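Long-range contact in uncharacterized protein YPL067C (Saccharomyces cerevisiae, PDB 5KCI), which is of unknown function, belongs to the DUF3605 family and may be related to the histidine triad proteins: residues Ala128-Leu140 and Val187-Ala199. Residues are numbered along the deposited sequence; the frame is centred on the assembly and turned at random.
Sequences ARMNAFLQAQPLL and VDDILSHGFEPLA
The side-chain amide of Gln137 reads both backbone polar groups of Glu196. Glu196 N donates to Gln137 OE1 (2.8 Å) in the carbonyl plane, on a lone pair, and Gln137 NE2 returns a nearly straight bond (170°) to Glu196 O, also on a lone pair. The second N-H of Gln137 NE2 goes to Phe133 O, four residues back in the same segment, at 3.0 Å, so three bonds fix the rotation of the buried amide. The bend at chi2 (-59°) folds the chain back, setting NE2 above one face of the Phe133 ring, displaced toward its rim. Gln137 OE1 also lies 3.4 Å from Phe195 CB. Replacing Gln137 by alanine is likely to strip Glu196 N, Glu196 O and Phe133 O of these partners and open a gap beside Phe195. Further along, Arg129 grips the chain end: NH1 reaches Ala199 O at 3.0 Å, in the guanidinium plane, while NH2 bonds to Ala80 O outside the two segments and only weakly to Leu198 O. Leu198 CD2 covers a guanidinium face and packs on Ala132 CB. At the other end, Leu139 CD1 approaches Gly194 O and the backbone of Ile190, and Leu140 CD1 meets Phe195 CE1 at 4.0 Å. The C-terminal tail thus runs from helix 180-193 along the end of helix 120-135; Phe195 also packs on Val89 of strand 87-91, while Leu140, in the turn after helix 120-135, and Ile190 of helix 180-193 both rest on Leu171 of strand 165-172.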
loop_
_atom_site.group_PDB
_atom_site.type_symbol
_atom_site.label_atom_id
_atom_site.label_comp_id
_atom_site.label_asym_id
_atom_site.label_seq_id
_atom_site.Cartn_x
_atom_site.Cartn_y
_atom_site.Cartn_z
ATOM N N ALA A 128 13.043 0.896 -7.343
ATOM C CA ALA A 128 13.677 2.192 -7.140
ATOM C C ALA A 128 12.657 3.313 -7.259
ATOM O O ALA A 128 12.703 4.284 -6.491
ATOM C CB ALA A 128 14.817 2.397 -8.151
ATOM N N ARG A 129 11.733 3.198 -8.223
ATOM C CA ARG A 129 10.686 4.207 -8.383
ATOM C C ARG A 129 9.766 4.266 -7.172
ATOM O O ARG A 129 9.439 5.362 -6.679
ATOM C CB ARG A 129 9.862 3.929 -9.636
ATOM C CG ARG A 129 8.785 4.973 -9.928
ATOM C CD ARG A 129 9.379 6.319 -10.331
ATOM N NE ARG A 129 8.341 7.288 -10.684
ATOM C CZ ARG A 129 8.539 8.593 -10.832
ATOM N NH1 ARG A 129 9.742 9.125 -10.634
ATOM N NH2 ARG A 129 7.525 9.384 -11.152
ATOM N N MET A 130 9.321 3.100 -6.680
ATOM C CA MET A 130 8.490 3.102 -5.477
ATOM C C MET A 130 9.231 3.746 -4.313
ATOM O O MET A 130 8.670 4.566 -3.559
ATOM C CB MET A 130 8.088 1.671 -5.118
ATOM C CG MET A 130 7.250 1.583 -3.851
ATOM S SD MET A 130 5.685 2.483 -3.960
ATOM C CE MET A 130 4.922 1.417 -5.145
ATOM N N ASN A 131 10.487 3.358 -4.130
ATOM C CA ASN A 131 11.277 3.920 -3.039
ATOM C C ASN A 131 11.386 5.436 -3.147
ATOM O O ASN A 131 11.202 6.155 -2.149
ATOM C CB ASN A 131 12.653 3.248 -3.005
ATOM C CG ASN A 131 12.604 1.876 -2.364
ATOM O OD1 ASN A 131 11.799 1.622 -1.465
ATOM N ND2 ASN A 131 13.499 1.004 -2.784
ATOM N N ALA A 132 11.684 5.948 -4.341
ATOM C CA ALA A 132 11.794 7.389 -4.531
ATOM C C ALA A 132 10.487 8.088 -4.203
ATOM O O ALA A 132 10.480 9.171 -3.578
ATOM C CB ALA A 132 12.210 7.693 -5.965
ATOM N N PHE A 133 9.374 7.475 -4.588
ATOM C CA PHE A 133 8.068 8.056 -4.331
ATOM C C PHE A 133 7.832 8.204 -2.842
ATOM O O PHE A 133 7.427 9.272 -2.370
ATOM C CB PHE A 133 6.969 7.192 -4.920
ATOM C CG PHE A 133 5.584 7.716 -4.668
ATOM C CD1 PHE A 133 5.201 8.963 -5.126
ATOM C CD2 PHE A 133 4.663 6.957 -3.959
ATOM C CE1 PHE A 133 3.903 9.447 -4.891
ATOM C CE2 PHE A 133 3.378 7.418 -3.741
ATOM C CZ PHE A 133 2.994 8.664 -4.219
ATOM N N LEU A 134 8.020 7.112 -2.091
ATOM C CA LEU A 134 7.789 7.205 -0.647
ATOM C C LEU A 134 8.811 8.120 0.025
ATOM O O LEU A 134 8.463 8.865 0.946
ATOM C CB LEU A 134 7.808 5.818 -0.031
ATOM C CG LEU A 134 6.741 4.866 -0.553
ATOM C CD1 LEU A 134 6.962 3.506 0.021
ATOM C CD2 LEU A 134 5.330 5.402 -0.200
ATOM N N GLN A 135 10.075 8.082 -0.407
ATOM C CA GLN A 135 11.112 8.921 0.207
ATOM C C GLN A 135 10.831 10.402 0.040
ATOM O O GLN A 135 11.289 11.224 0.849
ATOM C CB GLN A 135 12.490 8.623 -0.401
ATOM C CG GLN A 135 13.263 7.553 0.312
ATOM C CD GLN A 135 13.706 7.993 1.701
ATOM O OE1 GLN A 135 13.867 9.188 1.979
ATOM N NE2 GLN A 135 13.894 7.033 2.575
ATOM N N ALA A 136 10.107 10.773 -1.004
ATOM C CA ALA A 136 9.888 12.176 -1.316
ATOM C C ALA A 136 8.741 12.796 -0.516
ATOM O O ALA A 136 8.450 13.977 -0.714
ATOM C CB ALA A 136 9.610 12.330 -2.828
ATOM N N GLN A 137 8.089 12.039 0.386
ATOM C CA GLN A 137 6.841 12.463 0.998
ATOM C C GLN A 137 7.103 13.268 2.275
ATOM O O GLN A 137 7.511 12.663 3.282
ATOM C CB GLN A 137 5.972 11.264 1.325
ATOM C CG GLN A 137 5.566 10.495 0.073
ATOM C CD GLN A 137 4.812 11.342 -0.906
ATOM O OE1 GLN A 137 4.031 12.209 -0.526
ATOM N NE2 GLN A 137 5.029 11.083 -2.207
ATOM N N PRO A 138 6.829 14.569 2.301
ATOM C CA PRO A 138 7.021 15.316 3.567
ATOM C C PRO A 138 6.232 14.744 4.723
ATOM O O PRO A 138 6.714 14.775 5.875
ATOM C CB PRO A 138 6.537 16.734 3.225
ATOM C CG PRO A 138 6.509 16.809 1.745
ATOM C CD PRO A 138 6.244 15.418 1.255
ATOM N N LEU A 139 5.041 14.219 4.460
ATOM C CA LEU A 139 4.211 13.690 5.531
ATOM C C LEU A 139 4.822 12.450 6.172
ATOM O O LEU A 139 4.402 12.081 7.266
ATOM C CB LEU A 139 2.804 13.384 5.018
ATOM C CG LEU A 139 1.962 14.572 4.530
ATOM C CD1 LEU A 139 0.713 14.061 3.849
ATOM C CD2 LEU A 139 1.583 15.496 5.669
ATOM N N LEU A 140 5.819 11.826 5.549
ATOM C CA LEU A 140 6.499 10.658 6.113
ATOM C C LEU A 140 7.886 10.980 6.663
ATOM O O LEU A 140 8.596 10.060 7.111
ATOM C CB LEU A 140 6.622 9.554 5.043
ATOM C CG LEU A 140 5.314 9.086 4.383
ATOM C CD1 LEU A 140 5.567 7.978 3.416
ATOM C CD2 LEU A 140 4.316 8.631 5.462
ATOM N N VAL A 187 -2.462 9.846 10.584
ATOM C CA VAL A 187 -2.905 9.026 9.463
ATOM C C VAL A 187 -4.095 9.674 8.771
ATOM O O VAL A 187 -4.188 9.682 7.536
ATOM C CB VAL A 187 -3.211 7.603 9.958
ATOM C CG1 VAL A 187 -3.886 6.768 8.866
ATOM C CG2 VAL A 187 -1.915 6.960 10.460
ATOM N N ASP A 188 -5.023 10.242 9.548
ATOM C CA ASP A 188 -6.126 10.987 8.943
ATOM C C ASP A 188 -5.581 12.123 8.086
ATOM O O ASP A 188 -6.070 12.375 6.978
ATOM C CB ASP A 188 -7.069 11.529 10.036
ATOM C CG ASP A 188 -7.969 10.441 10.652
ATOM O OD1 ASP A 188 -7.990 9.300 10.155
ATOM O OD2 ASP A 188 -8.682 10.721 11.633
ATOM N N ASP A 189 -4.536 12.791 8.572
ATOM C CA ASP A 189 -3.882 13.849 7.807
ATOM C C ASP A 189 -3.361 13.324 6.470
ATOM O O ASP A 189 -3.647 13.884 5.401
ATOM C CB ASP A 189 -2.739 14.427 8.656
ATOM C CG ASP A 189 -2.470 15.877 8.357
ATOM O OD1 ASP A 189 -3.443 16.647 8.267
ATOM O OD2 ASP A 189 -1.288 16.247 8.207
ATOM N N ILE A 190 -2.608 12.225 6.515
ATOM C CA ILE A 190 -2.046 11.638 5.300
ATOM C C ILE A 190 -3.142 11.287 4.313
ATOM O O ILE A 190 -3.047 11.582 3.117
ATOM C CB ILE A 190 -1.205 10.401 5.656
ATOM C CG1 ILE A 190 0.063 10.832 6.358
ATOM C CG2 ILE A 190 -0.889 9.583 4.412
ATOM C CD1 ILE A 190 0.697 9.755 7.179
ATOM N N LEU A 191 -4.173 10.590 4.784
ATOM C CA LEU A 191 -5.230 10.136 3.893
ATOM C C LEU A 191 -6.037 11.298 3.325
ATOM O O LEU A 191 -6.533 11.215 2.195
ATOM C CB LEU A 191 -6.149 9.173 4.638
ATOM C CG LEU A 191 -5.491 7.897 5.166
ATOM C CD1 LEU A 191 -6.471 7.126 6.034
ATOM C CD2 LEU A 191 -5.002 7.038 4.010
ATOM N N SER A 192 -6.195 12.373 4.101
ATOM C CA SER A 192 -6.942 13.533 3.635
ATOM C C SER A 192 -6.158 14.290 2.577
ATOM O O SER A 192 -6.699 14.629 1.523
ATOM C CB SER A 192 -7.273 14.450 4.817
ATOM O OG SER A 192 -7.763 15.691 4.357
ATOM N N HIS A 193 -4.877 14.561 2.842
ATOM C CA HIS A 193 -4.031 15.267 1.887
ATOM C C HIS A 193 -3.602 14.383 0.718
ATOM O O HIS A 193 -3.450 14.880 -0.401
ATOM C CB HIS A 193 -2.784 15.806 2.587
ATOM C CG HIS A 193 -3.069 16.865 3.601
ATOM N ND1 HIS A 193 -3.774 18.011 3.300
ATOM C CD2 HIS A 193 -2.736 16.960 4.909
ATOM C CE1 HIS A 193 -3.867 18.763 4.381
ATOM N NE2 HIS A 193 -3.245 18.148 5.371
ATOM N N GLY A 194 -3.385 13.093 0.960
ATOM C CA GLY A 194 -2.785 12.217 -0.021
ATOM C C GLY A 194 -1.278 12.393 -0.097
ATOM O O GLY A 194 -0.682 13.281 0.509
ATOM N N PHE A 195 -0.653 11.535 -0.889
ATOM C CA PHE A 195 0.759 11.710 -1.158
ATOM C C PHE A 195 0.968 12.714 -2.291
ATOM O O PHE A 195 0.109 12.905 -3.147
ATOM C CB PHE A 195 1.391 10.377 -1.520
ATOM C CG PHE A 195 1.519 9.421 -0.362
ATOM C CD1 PHE A 195 1.773 9.882 0.931
ATOM C CD2 PHE A 195 1.410 8.060 -0.565
ATOM C CE1 PHE A 195 1.917 8.983 1.984
ATOM C CE2 PHE A 195 1.542 7.170 0.480
ATOM C CZ PHE A 195 1.795 7.625 1.754
ATOM N N GLU A 196 2.150 13.344 -2.292
ATOM C CA GLU A 196 2.528 14.314 -3.310
ATOM C C GLU A 196 3.196 13.620 -4.498
ATOM O O GLU A 196 3.942 12.652 -4.313
ATOM C CB GLU A 196 3.491 15.343 -2.735
ATOM C CG GLU A 196 2.922 16.161 -1.594
ATOM C CD GLU A 196 3.870 17.256 -1.142
ATOM O OE1 GLU A 196 5.046 17.241 -1.563
ATOM O OE2 GLU A 196 3.438 18.133 -0.368
ATOM N N PRO A 197 2.956 14.110 -5.708
ATOM C CA PRO A 197 3.486 13.429 -6.897
ATOM C C PRO A 197 4.982 13.639 -7.037
ATOM O O PRO A 197 5.582 14.525 -6.425
ATOM C CB PRO A 197 2.726 14.084 -8.060
ATOM C CG PRO A 197 2.346 15.422 -7.551
ATOM C CD PRO A 197 2.067 15.224 -6.067
ATOM N N LEU A 198 5.587 12.792 -7.865
ATOM C CA LEU A 198 7.024 12.799 -8.103
ATOM C C LEU A 198 7.266 12.794 -9.607
ATOM O O LEU A 198 6.766 11.916 -10.320
ATOM C CB LEU A 198 7.691 11.590 -7.445
ATOM C CG LEU A 198 9.212 11.502 -7.619
ATOM C CD1 LEU A 198 9.945 12.616 -6.941
ATOM C CD2 LEU A 198 9.684 10.171 -7.091
ATOM N N ALA A 199 8.007 13.776 -10.100
ATOM C CA ALA A 199 8.265 13.840 -11.546
ATOM C C ALA A 199 9.026 12.595 -11.998
ATOM O O ALA A 199 9.796 12.027 -11.217
ATOM C CB ALA A 199 9.040 15.094 -11.906
#